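Local coordinates for protein ABC-type phosphate transport system, periplasmic component (Lactobacillus brevis, PDB 4ECF) that probably binds phosphate as the solute-binding component of an ABC transporter that imports phosphate across the cytoplasmic membrane, at residues L101-T110 against F137-K148; S156-A164 against S171-V182. All coordinates share one frame; numbering follows the deposited sequence.

Contact 1 (L101-T110 against F137-K148). With EDO (1,2-ethanediol), chain L.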
loop_
_atom_site.group_PDB
_atom_site.type_symbol
_atom_site.label_atom_id
_atom_site.label_comp_id
_atom_site.label_asym_id
_atom_site.label_seq_id
_atom_site.Cartn_x
_atom_site.Cartn_y
_atom_site.Cartn_z
ATOM N N LEU A 101 0.442 -2.946 -19.719
ATOM C CA LEU A 101 0.999 -3.138 -18.388
ATOM C C LEU A 101 1.250 -4.626 -18.096
ATOM O O LEU A 101 2.316 -5.013 -17.564
ATOM C CB LEU A 101 0.069 -2.512 -17.356
ATOM C CG LEU A 101 0.587 -2.581 -15.914
ATOM C CD1 LEU A 101 1.765 -1.633 -15.636
ATOM C CD2 LEU A 101 -0.537 -2.258 -14.943
ATOM N N ILE A 102 0.297 -5.472 -18.473
ATOM C CA ILE A 102 0.404 -6.910 -18.229
ATOM C C ILE A 102 1.563 -7.460 -19.047
ATOM O O ILE A 102 2.400 -8.190 -18.552
ATOM C CB ILE A 102 -0.882 -7.634 -18.570
ATOM C CG1 ILE A 102 -1.946 -7.350 -17.515
ATOM C CG2 ILE A 102 -0.662 -9.148 -18.654
ATOM C CD1 ILE A 102 -3.368 -7.709 -17.908
ATOM N N LYS A 103 1.622 -7.057 -20.304
ATOM C CA LYS A 103 2.671 -7.538 -21.204
ATOM C C LYS A 103 4.026 -7.101 -20.701
ATOM O O LYS A 103 5.001 -7.818 -20.900
ATOM C CB LYS A 103 2.438 -7.098 -22.649
ATOM C CG LYS A 103 1.301 -7.865 -23.332
ATOM C CD LYS A 103 1.157 -7.385 -24.769
ATOM C CE LYS A 103 0.262 -8.278 -25.585
ATOM N NZ LYS A 103 0.314 -7.793 -26.993
ATOM N N ILE A 104 4.132 -5.912 -20.120
ATOM C CA ILE A 104 5.428 -5.493 -19.550
ATOM C C ILE A 104 5.824 -6.339 -18.349
ATOM O O ILE A 104 6.954 -6.828 -18.270
ATOM C CB ILE A 104 5.442 -3.967 -19.244
ATOM C CG1 ILE A 104 5.469 -3.212 -20.589
ATOM C CG2 ILE A 104 6.603 -3.572 -18.301
ATOM C CD1 ILE A 104 5.301 -1.706 -20.513
ATOM N N PHE A 105 4.915 -6.504 -17.403
ATOM C CA PHE A 105 5.242 -7.249 -16.171
ATOM C C PHE A 105 5.419 -8.757 -16.389
ATOM O O PHE A 105 6.119 -9.405 -15.607
ATOM C CB PHE A 105 4.250 -6.914 -15.050
ATOM C CG PHE A 105 4.667 -5.704 -14.242
ATOM C CD1 PHE A 105 5.521 -5.851 -13.163
ATOM C CD2 PHE A 105 4.318 -4.421 -14.630
ATOM C CE1 PHE A 105 5.947 -4.733 -12.429
ATOM C CE2 PHE A 105 4.733 -3.311 -13.918
ATOM C CZ PHE A 105 5.572 -3.470 -12.822
ATOM N N THR A 106 4.812 -9.298 -17.443
ATOM C CA THR A 106 5.050 -10.689 -17.809
ATOM C C THR A 106 6.268 -10.906 -18.678
ATOM O O THR A 106 6.599 -12.077 -19.002
ATOM C CB THR A 106 3.824 -11.323 -18.464
ATOM O OG1 THR A 106 3.566 -10.636 -19.669
ATOM C CG2 THR A 106 2.626 -11.281 -17.494
ATOM N N GLY A 107 6.901 -9.832 -19.164
ATOM C CA GLY A 107 8.083 -9.959 -20.020
ATOM C C GLY A 107 7.827 -10.108 -21.507
ATOM O O GLY A 107 8.749 -10.380 -22.277
ATOM N N GLN A 108 6.582 -9.987 -21.941
ATOM C CA GLN A 108 6.264 -10.055 -23.355
ATOM C C GLN A 108 6.726 -8.827 -24.142
ATOM O O GLN A 108 7.031 -8.924 -25.316
ATOM C CB GLN A 108 4.756 -10.217 -23.544
ATOM C CG GLN A 108 4.230 -11.536 -23.003
ATOM C CD GLN A 108 2.743 -11.560 -23.066
ATOM O OE1 GLN A 108 2.179 -11.691 -24.153
ATOM N NE2 GLN A 108 2.094 -11.353 -21.937
ATOM N N ILE A 109 6.715 -7.668 -23.496
ATOM C CA ILE A 109 7.246 -6.422 -24.038
ATOM C C ILE A 109 8.497 -6.108 -23.232
ATOM O O ILE A 109 8.478 -6.150 -21.992
ATOM C CB ILE A 109 6.236 -5.279 -23.887
ATOM C CG1 ILE A 109 5.103 -5.428 -24.929
ATOM C CG2 ILE A 109 6.919 -3.915 -24.024
ATOM C CD1 ILE A 109 3.929 -4.489 -24.679
ATOM N N THR A 110 9.615 -5.887 -23.922
ATOM C CA THR A 110 10.905 -5.741 -23.214
ATOM C C THR A 110 11.627 -4.401 -23.461
ATOM O O THR A 110 12.659 -4.154 -22.874
ATOM C CB THR A 110 11.876 -6.879 -23.604
ATOM O OG1 THR A 110 12.101 -6.835 -25.004
ATOM C CG2 THR A 110 11.305 -8.261 -23.178
ATOM N N PHE A 137 -1.499 -5.100 -6.511
ATOM C CA PHE A 137 -1.123 -4.700 -7.861
ATOM C C PHE A 137 -1.361 -5.872 -8.835
ATOM O O PHE A 137 -1.975 -5.702 -9.908
ATOM C CB PHE A 137 0.331 -4.212 -7.900
ATOM C CG PHE A 137 0.772 -3.743 -9.269
ATOM C CD1 PHE A 137 0.315 -2.540 -9.773
ATOM C CD2 PHE A 137 1.644 -4.510 -10.057
ATOM C CE1 PHE A 137 0.736 -2.071 -11.017
ATOM C CE2 PHE A 137 2.043 -4.053 -11.317
ATOM C CZ PHE A 137 1.601 -2.838 -11.785
ATOM N N GLU A 138 -0.974 -7.073 -8.421
ATOM C CA GLU A 138 -1.196 -8.263 -9.290
ATOM C C GLU A 138 -2.683 -8.527 -9.514
ATOM O O GLU A 138 -3.114 -8.788 -10.642
ATOM C CB GLU A 138 -0.416 -9.494 -8.747
ATOM C CG GLU A 138 1.116 -9.248 -8.812
ATOM C CD GLU A 138 2.040 -10.456 -8.616
ATOM O OE1 GLU A 138 1.617 -11.439 -7.988
ATOM O OE2 GLU A 138 3.225 -10.390 -9.042
ATOM N N GLN A 139 -3.478 -8.430 -8.433
ATOM C CA GLN A 139 -4.879 -8.719 -8.536
ATOM C C GLN A 139 -5.640 -7.647 -9.356
ATOM O O GLN A 139 -6.418 -7.985 -10.238
ATOM C CB GLN A 139 -5.492 -8.896 -7.155
ATOM C CG GLN A 139 -6.995 -9.128 -7.194
ATOM C CD GLN A 139 -7.540 -9.666 -5.871
ATOM O OE1 GLN A 139 -6.857 -9.628 -4.831
ATOM N NE2 GLN A 139 -8.768 -10.188 -5.912
ATOM N N PHE A 140 -5.446 -6.363 -9.024
ATOM C CA PHE A 140 -6.282 -5.310 -9.578
ATOM C C PHE A 140 -5.660 -4.491 -10.700
ATOM O O PHE A 140 -6.379 -3.780 -11.435
ATOM C CB PHE A 140 -6.778 -4.404 -8.429
ATOM C CG PHE A 140 -7.603 -5.138 -7.412
ATOM C CD1 PHE A 140 -8.892 -5.524 -7.725
ATOM C CD2 PHE A 140 -7.098 -5.453 -6.163
ATOM C CE1 PHE A 140 -9.649 -6.242 -6.824
ATOM C CE2 PHE A 140 -7.848 -6.180 -5.249
ATOM C CZ PHE A 140 -9.124 -6.571 -5.583
ATOM N N GLY A 141 -4.343 -4.594 -10.841
ATOM C CA GLY A 141 -3.558 -4.015 -11.940
ATOM C C GLY A 141 -3.248 -4.967 -13.098
ATOM O O GLY A 141 -3.412 -4.613 -14.272
ATOM N N LEU A 142 -2.852 -6.176 -12.729
ATOM C CA LEU A 142 -2.399 -7.204 -13.693
ATOM C C LEU A 142 -3.416 -8.337 -13.968
ATOM O O LEU A 142 -3.042 -9.366 -14.559
ATOM C CB LEU A 142 -1.043 -7.770 -13.272
ATOM C CG LEU A 142 0.116 -6.797 -13.007
ATOM C CD1 LEU A 142 1.395 -7.591 -12.670
ATOM C CD2 LEU A 142 0.409 -5.921 -14.198
ATOM N N ALA A 143 -4.668 -8.192 -13.545
ATOM C CA ALA A 143 -5.691 -9.234 -13.792
ATOM C C ALA A 143 -5.211 -10.640 -13.375
ATOM O O ALA A 143 -5.414 -11.638 -14.067
ATOM C CB ALA A 143 -6.185 -9.216 -15.239
ATOM N N ASN A 144 -4.552 -10.682 -12.213
ATOM C CA ASN A 144 -4.007 -11.901 -11.624
ATOM C C ASN A 144 -2.851 -12.570 -12.389
ATOM O O ASN A 144 -2.493 -13.692 -12.070
ATOM C CB ASN A 144 -5.125 -12.914 -11.302
ATOM C CG ASN A 144 -6.128 -12.373 -10.309
ATOM O OD1 ASN A 144 -7.330 -12.332 -10.577
ATOM N ND2 ASN A 144 -5.642 -11.966 -9.168
ATOM N N HIS A 145 -2.253 -11.885 -13.355
ATOM C CA HIS A 145 -0.994 -12.346 -13.927
ATOM C C HIS A 145 0.134 -12.239 -12.912
ATOM O O HIS A 145 0.209 -11.298 -12.123
ATOM C CB HIS A 145 -0.658 -11.573 -15.178
ATOM C CG HIS A 145 -1.521 -11.920 -16.349
ATOM N ND1 HIS A 145 -1.137 -12.827 -17.286
ATOM C CD2 HIS A 145 -2.815 -11.525 -16.691
ATOM C CE1 HIS A 145 -2.122 -12.949 -18.211
ATOM N NE2 HIS A 145 -3.150 -12.180 -17.845
ATOM N N ARG A 146 0.998 -13.242 -12.910
ATOM C CA ARG A 146 2.247 -13.257 -12.121
ATOM C C ARG A 146 3.330 -12.507 -12.855
ATOM O O ARG A 146 3.434 -12.601 -14.085
ATOM C CB ARG A 146 2.758 -14.690 -11.935
ATOM C CG ARG A 146 1.839 -15.585 -11.108
ATOM C CD ARG A 146 1.757 -15.139 -9.657
ATOM N NE ARG A 146 0.806 -14.039 -9.483
ATOM C CZ ARG A 146 -0.477 -14.175 -9.146
ATOM N NH1 ARG A 146 -1.031 -15.365 -8.908
ATOM N NH2 ARG A 146 -1.218 -13.090 -9.045
ATOM N N SER A 147 4.146 -11.755 -12.112
ATOM C CA SER A 147 5.244 -11.017 -12.694
ATOM C C SER A 147 6.350 -11.974 -13.145
ATOM O O SER A 147 6.565 -13.016 -12.513
ATOM C CB SER A 147 5.774 -10.018 -11.654
ATOM O OG SER A 147 4.721 -9.180 -11.215
ATOM N N LYS A 148 7.009 -11.612 -14.229
ATOM C CA LYS A 148 8.291 -12.139 -14.612
ATOM C C LYS A 148 9.273 -11.953 -13.416
ATOM O O LYS A 148 9.230 -10.945 -12.749
ATOM C CB LYS A 148 8.761 -11.304 -15.819
ATOM C CG LYS A 148 10.124 -11.678 -16.419
ATOM C CD LYS A 148 10.525 -10.674 -17.502
ATOM C CE LYS A 148 12.001 -10.698 -17.889
ATOM N NZ LYS A 148 12.270 -9.798 -19.069
HETATM C C1 EDO L . -6.825 -5.407 -14.348
HETATM O O1 EDO L . -6.725 -6.249 -13.169
HETATM C C2 EDO L . -8.235 -5.447 -14.949
HETATM O O2 EDO L . -8.300 -6.182 -16.187
HETATM O O HOH W 1 11.169 -11.163 -21.195
#
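Phe-105 turns the face of its ring to the edge of Phe-137, a T-shaped pair with centroids 5.1 Å apart and planes at 66°. Phe-137 CE2 stands over the middle of the Phe-105 ring, while its neighbour CZ lies 3.9 Å from Leu-101 CD2. Leu-142 fills the angle between these groups: its CD1 rests on Phe-105 CB at 3.8 Å, and its CD2 reaches Leu-101 CG. With an alanine at Phe-105, the edge of Phe-137 would probably lose the face it points into and a gap would open beside Leu-142 CD1. Toward the surface, Ile-102 presents its CG2 branch, anti to the backbone N, squarely over the face of the His-145 ring, 3.7 Å from the ring centroid, a CH-pi contact. Its other branch runs along the backbone of Leu-142, the first residue of a type I' turn that ends at His-145.

The two backbones are tied at Phe-105. Lys-148 N donates to Phe-105 O over 2.7 Å, nearly straight at 164° and in the carbonyl plane. Just beyond comes a Schellman motif with Gly-107 at positive phi. The extended Lys-148 chain lies over this glycine, CD 3.6 Å from Gly-107 CA, where a CB would clash, and a water joins Lys-148 NZ to Gly-107 O. Glu-138 OE2 pairs with Arg-134. Helix 98-105 thus packs against the end of helix 132-140 and the loop after it, with Phe-105 reaching Asn-126 of strand 123-127 and Ile-170 of strand 169-174.

Contact 2 (S156-A164 against S171-V182). With ACT (acetate ion), chain C; EDO (1,2-ethanediol), chain K.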
loop_
_atom_site.group_PDB
_atom_site.type_symbol
_atom_site.label_atom_id
_atom_site.label_comp_id
_atom_site.label_asym_id
_atom_site.label_seq_id
_atom_site.Cartn_x
_atom_site.Cartn_y
_atom_site.Cartn_z
ATOM N N SER A 156 8.519 -0.082 0.090
ATOM C CA SER A 156 8.033 0.986 -0.777
ATOM C C SER A 156 9.116 2.039 -1.049
ATOM O O SER A 156 9.313 2.469 -2.171
ATOM C CB SER A 156 6.824 1.675 -0.110
ATOM O OG SER A 156 5.734 0.801 0.097
ATOM N N GLY A 157 9.818 2.480 0.001
ATOM C CA GLY A 157 10.840 3.503 -0.141
ATOM C C GLY A 157 12.011 3.085 -1.011
ATOM O O GLY A 157 12.479 3.888 -1.811
HETATM N N MSE A 158 12.432 1.829 -0.895
HETATM C CA MSE A 158 13.526 1.315 -1.731
HETATM C C MSE A 158 13.099 1.132 -3.202
HETATM O O MSE A 158 13.890 1.396 -4.093
HETATM C CB MSE A 158 14.113 0.049 -1.132
HETATM C CG MSE A 158 14.802 0.323 0.195
HETATM SE SE MSE A 158 15.490 -1.296 1.030
HETATM C CE MSE A 158 13.920 -2.141 1.738
ATOM N N VAL A 159 11.862 0.692 -3.452
ATOM C CA VAL A 159 11.322 0.622 -4.811
ATOM C C VAL A 159 11.379 2.041 -5.420
ATOM O O VAL A 159 11.890 2.247 -6.517
ATOM C CB VAL A 159 9.878 0.050 -4.828
ATOM C CG1 VAL A 159 9.150 0.553 -6.069
ATOM C CG2 VAL A 159 9.887 -1.499 -4.772
ATOM N N ARG A 160 10.874 3.052 -4.693
ATOM C CA ARG A 160 10.914 4.416 -5.220
ATOM C C ARG A 160 12.365 4.884 -5.566
ATOM O O ARG A 160 12.601 5.428 -6.640
ATOM C CB ARG A 160 10.225 5.379 -4.260
ATOM C CG ARG A 160 10.376 6.831 -4.691
ATOM C CD ARG A 160 9.754 7.742 -3.665
ATOM N NE ARG A 160 10.359 7.646 -2.334
ATOM C CZ ARG A 160 9.826 8.138 -1.223
ATOM N NH1 ARG A 160 8.657 8.761 -1.235
ATOM N NH2 ARG A 160 10.472 8.010 -0.064
ATOM N N SER A 161 13.329 4.700 -4.667
ATOM C CA SER A 161 14.689 5.185 -4.934
ATOM C C SER A 161 15.380 4.477 -6.087
ATOM O O SER A 161 16.099 5.119 -6.878
ATOM C CB SER A 161 15.578 5.128 -3.681
ATOM O OG SER A 161 15.512 3.863 -3.078
ATOM N N ILE A 162 15.155 3.168 -6.223
ATOM C CA ILE A 162 15.757 2.400 -7.298
ATOM C C ILE A 162 15.112 2.792 -8.635
ATOM O O ILE A 162 15.800 2.932 -9.658
ATOM C CB ILE A 162 15.625 0.878 -7.050
ATOM C CG1 ILE A 162 16.516 0.454 -5.874
ATOM C CG2 ILE A 162 15.971 0.093 -8.314
ATOM C CD1 ILE A 162 17.996 0.494 -6.171
ATOM N N VAL A 163 13.796 2.990 -8.642
ATOM C CA VAL A 163 13.134 3.429 -9.886
ATOM C C VAL A 163 13.675 4.782 -10.325
ATOM O O VAL A 163 13.957 4.990 -11.500
ATOM C CB VAL A 163 11.573 3.425 -9.760
ATOM C CG1 VAL A 163 10.892 4.208 -10.905
ATOM C CG2 VAL A 163 11.080 1.983 -9.718
ATOM N N ALA A 164 13.858 5.692 -9.360
ATOM C CA ALA A 164 14.336 7.037 -9.656
ATOM C C ALA A 164 15.670 7.058 -10.373
ATOM O O ALA A 164 15.860 7.849 -11.300
ATOM C CB ALA A 164 14.400 7.878 -8.374
ATOM N N SER A 171 8.038 0.035 -11.531
ATOM C CA SER A 171 7.588 -0.673 -10.326
ATOM C C SER A 171 6.210 -0.144 -9.942
ATOM O O SER A 171 5.487 0.428 -10.768
ATOM C CB SER A 171 8.569 -0.543 -9.170
ATOM O OG SER A 171 8.305 -1.527 -8.175
ATOM N N TYR A 172 5.855 -0.411 -8.710
ATOM C CA TYR A 172 4.551 0.004 -8.177
ATOM C C TYR A 172 4.739 0.452 -6.745
ATOM O O TYR A 172 5.524 -0.146 -6.009
ATOM C CB TYR A 172 3.561 -1.156 -8.308
ATOM C CG TYR A 172 4.141 -2.482 -7.994
ATOM C CD1 TYR A 172 4.240 -2.928 -6.698
ATOM C CD2 TYR A 172 4.725 -3.281 -8.996
ATOM C CE1 TYR A 172 4.808 -4.152 -6.389
ATOM C CE2 TYR A 172 5.287 -4.504 -8.708
ATOM C CZ TYR A 172 5.339 -4.948 -7.384
ATOM O OH TYR A 172 5.911 -6.174 -7.091
ATOM N N VAL A 173 3.952 1.457 -6.315
ATOM C CA VAL A 173 4.067 2.008 -4.994
ATOM C C VAL A 173 2.778 2.694 -4.589
ATOM O O VAL A 173 1.992 3.154 -5.431
ATOM C CB VAL A 173 5.260 2.999 -4.879
ATOM C CG1 VAL A 173 4.936 4.373 -5.495
ATOM C CG2 VAL A 173 5.806 3.014 -3.468
ATOM N N ALA A 174 2.555 2.688 -3.291
ATOM C CA ALA A 174 1.409 3.423 -2.702
ATOM C C ALA A 174 1.465 4.918 -3.080
ATOM O O ALA A 174 2.525 5.507 -3.145
ATOM C CB ALA A 174 1.418 3.240 -1.177
ATOM N N PHE A 175 0.291 5.553 -3.270
ATOM C CA PHE A 175 0.198 6.954 -3.678
ATOM C C PHE A 175 1.070 7.979 -2.881
ATOM O O PHE A 175 1.736 8.846 -3.485
ATOM C CB PHE A 175 -1.273 7.429 -3.589
ATOM C CG PHE A 175 -2.183 7.007 -4.732
ATOM C CD1 PHE A 175 -1.841 6.049 -5.678
ATOM C CD2 PHE A 175 -3.464 7.527 -4.791
ATOM C CE1 PHE A 175 -2.733 5.690 -6.680
ATOM C CE2 PHE A 175 -4.348 7.175 -5.811
ATOM C CZ PHE A 175 -3.987 6.247 -6.725
ATOM N N SER A 176 1.145 7.820 -1.584
ATOM C CA SER A 176 1.943 8.789 -0.780
ATOM C C SER A 176 3.425 8.855 -1.160
ATOM O O SER A 176 4.097 9.910 -1.015
ATOM C CB SER A 176 1.887 8.460 0.692
ATOM O OG SER A 176 2.955 7.606 1.041
ATOM N N TYR A 177 3.952 7.721 -1.628
ATOM C CA TYR A 177 5.351 7.682 -1.934
ATOM C C TYR A 177 5.678 8.392 -3.232
ATOM O O TYR A 177 6.835 8.641 -3.517
ATOM C CB TYR A 177 5.860 6.229 -1.999
ATOM C CG TYR A 177 6.070 5.564 -0.639
ATOM C CD1 TYR A 177 5.004 5.017 0.088
ATOM C CD2 TYR A 177 7.341 5.531 -0.055
ATOM C CE1 TYR A 177 5.191 4.464 1.336
ATOM C CE2 TYR A 177 7.540 4.958 1.191
ATOM C CZ TYR A 177 6.468 4.438 1.909
ATOM O OH TYR A 177 6.740 3.833 3.122
ATOM N N VAL A 178 4.675 8.689 -4.061
ATOM C CA VAL A 178 4.975 9.344 -5.318
ATOM C C VAL A 178 5.513 10.759 -5.047
ATOM O O VAL A 178 4.908 11.488 -4.265
ATOM C CB VAL A 178 3.729 9.407 -6.254
ATOM C CG1 VAL A 178 4.059 10.214 -7.501
ATOM C CG2 VAL A 178 3.249 7.986 -6.606
ATOM N N ASN A 179 6.644 11.085 -5.659
ATOM C CA ASN A 179 7.258 12.417 -5.599
ATOM C C ASN A 179 7.967 12.747 -6.915
ATOM O O ASN A 179 7.912 11.957 -7.870
ATOM C CB ASN A 179 8.195 12.549 -4.362
ATOM C CG ASN A 179 9.492 11.725 -4.460
ATOM O OD1 ASN A 179 9.937 11.345 -5.532
ATOM N ND2 ASN A 179 10.119 11.485 -3.309
ATOM N N LYS A 180 8.647 13.896 -6.952
ATOM C CA LYS A 180 9.272 14.431 -8.161
ATOM C C LYS A 180 10.396 13.581 -8.741
ATOM O O LYS A 180 10.804 13.803 -9.887
ATOM C CB LYS A 180 9.842 15.839 -7.889
ATOM C CG LYS A 180 8.800 16.927 -7.686
ATOM C CD LYS A 180 9.442 18.308 -7.548
ATOM C CE LYS A 180 10.161 18.488 -6.217
ATOM N NZ LYS A 180 9.223 18.453 -5.058
ATOM N N THR A 181 10.908 12.615 -7.976
ATOM C CA THR A 181 11.994 11.766 -8.473
ATOM C C THR A 181 11.510 10.650 -9.421
ATOM O O THR A 181 12.320 10.049 -10.114
ATOM C CB THR A 181 12.791 11.121 -7.320
ATOM O OG1 THR A 181 11.944 10.224 -6.610
ATOM C CG2 THR A 181 13.333 12.197 -6.339
ATOM N N VAL A 182 10.204 10.387 -9.417
ATOM C CA VAL A 182 9.603 9.349 -10.271
ATOM C C VAL A 182 8.330 9.855 -10.967
ATOM O O VAL A 182 7.810 10.924 -10.621
ATOM C CB VAL A 182 9.294 8.067 -9.462
ATOM C CG1 VAL A 182 10.581 7.477 -8.874
ATOM C CG2 VAL A 182 8.279 8.349 -8.356
HETATM C C ACT C . 6.883 8.828 2.117
HETATM O O ACT C . 7.167 9.517 1.114
HETATM O OXT ACT C . 5.699 8.509 2.341
HETATM C CH3 ACT C . 7.984 8.383 3.041
HETATM C C1 EDO K . 18.703 7.706 -15.461
HETATM O O1 EDO K . 17.545 7.653 -16.307
HETATM C C2 EDO K . 18.601 8.869 -14.485
HETATM O O2 EDO K . 17.359 8.792 -13.782
HETATM O O HOH W 2 3.841 0.607 -1.792
HETATM O O HOH W 3 9.018 2.170 2.807
HETATM O O HOH W 4 13.485 9.121 -12.538
#
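Arg-160 leaves its helix toward Tyr-177 and Asn-179, its CG anti to the backbone N (chi1 174°) and its chain bent at chi3. CB leads to CG, which passes 4.2 Å from Val-182 CG1. CD lies beside Tyr-177 O, with Asn-179 ND2 a little farther off, and NE stays near both. At the tip, NH1 donates to Tyr-177 O over 2.9 Å, close to the guanidinium plane, and at the same distance NH1 also donates to O of an acetate ion, probably from the crystallisation liquor. Tyr-177 CD2 lies over one guanidinium face, toward its rim; Asn-179 ND2 lies over the opposite face, amide and guanidinium planes only 5° from parallel. Asn-179 OD1 accepts from Thr-181 N, closing an Asx turn, and also from Thr-181 OG1, which probably helps fix the amide's rotation.

Ser-156 CB sits 3.5 Å from the centroid of the Tyr-177 ring, a CH-pi contact over its face, while Ser-156 OG and Tyr-177 OH both bond to Thr-12. Farther along, Val-159 CG1 presses tightly on Ser-171 CB, and Val-163 and Ala-164 pack on Val-182. Helix 156-165 therefore runs back across strand 169-174, at 134° between the short segments, and that strand pairs with strands 73-87 and 123-127.

Overall arrangement
Both segments of contact 1 precede those of contact 2 in the sequence, and the two centres lie about 18 Å apart. The central mixed sheet joins them: strand 169-174 belongs to contact 2, while its Ile-170 touches Phe-105 of contact 1, and neighbouring strand 123-127 is touched by side chains from both. They meet directly where Phe-137 of contact 1 stacks on Tyr-172 of contact 2, which points away from helix 156-165. Helices 98-105 and 132-140 thus pack on the side of strand 169-174 that Tyr-172 faces, and helix 156-165 covers the other, a helix-sheet-helix layering as in periplasmic binding proteins. A bound phosphate lies about 5 Å from the Ser-156 side chain, which puts the start of helix 156-165 close to what is probably the ligand site.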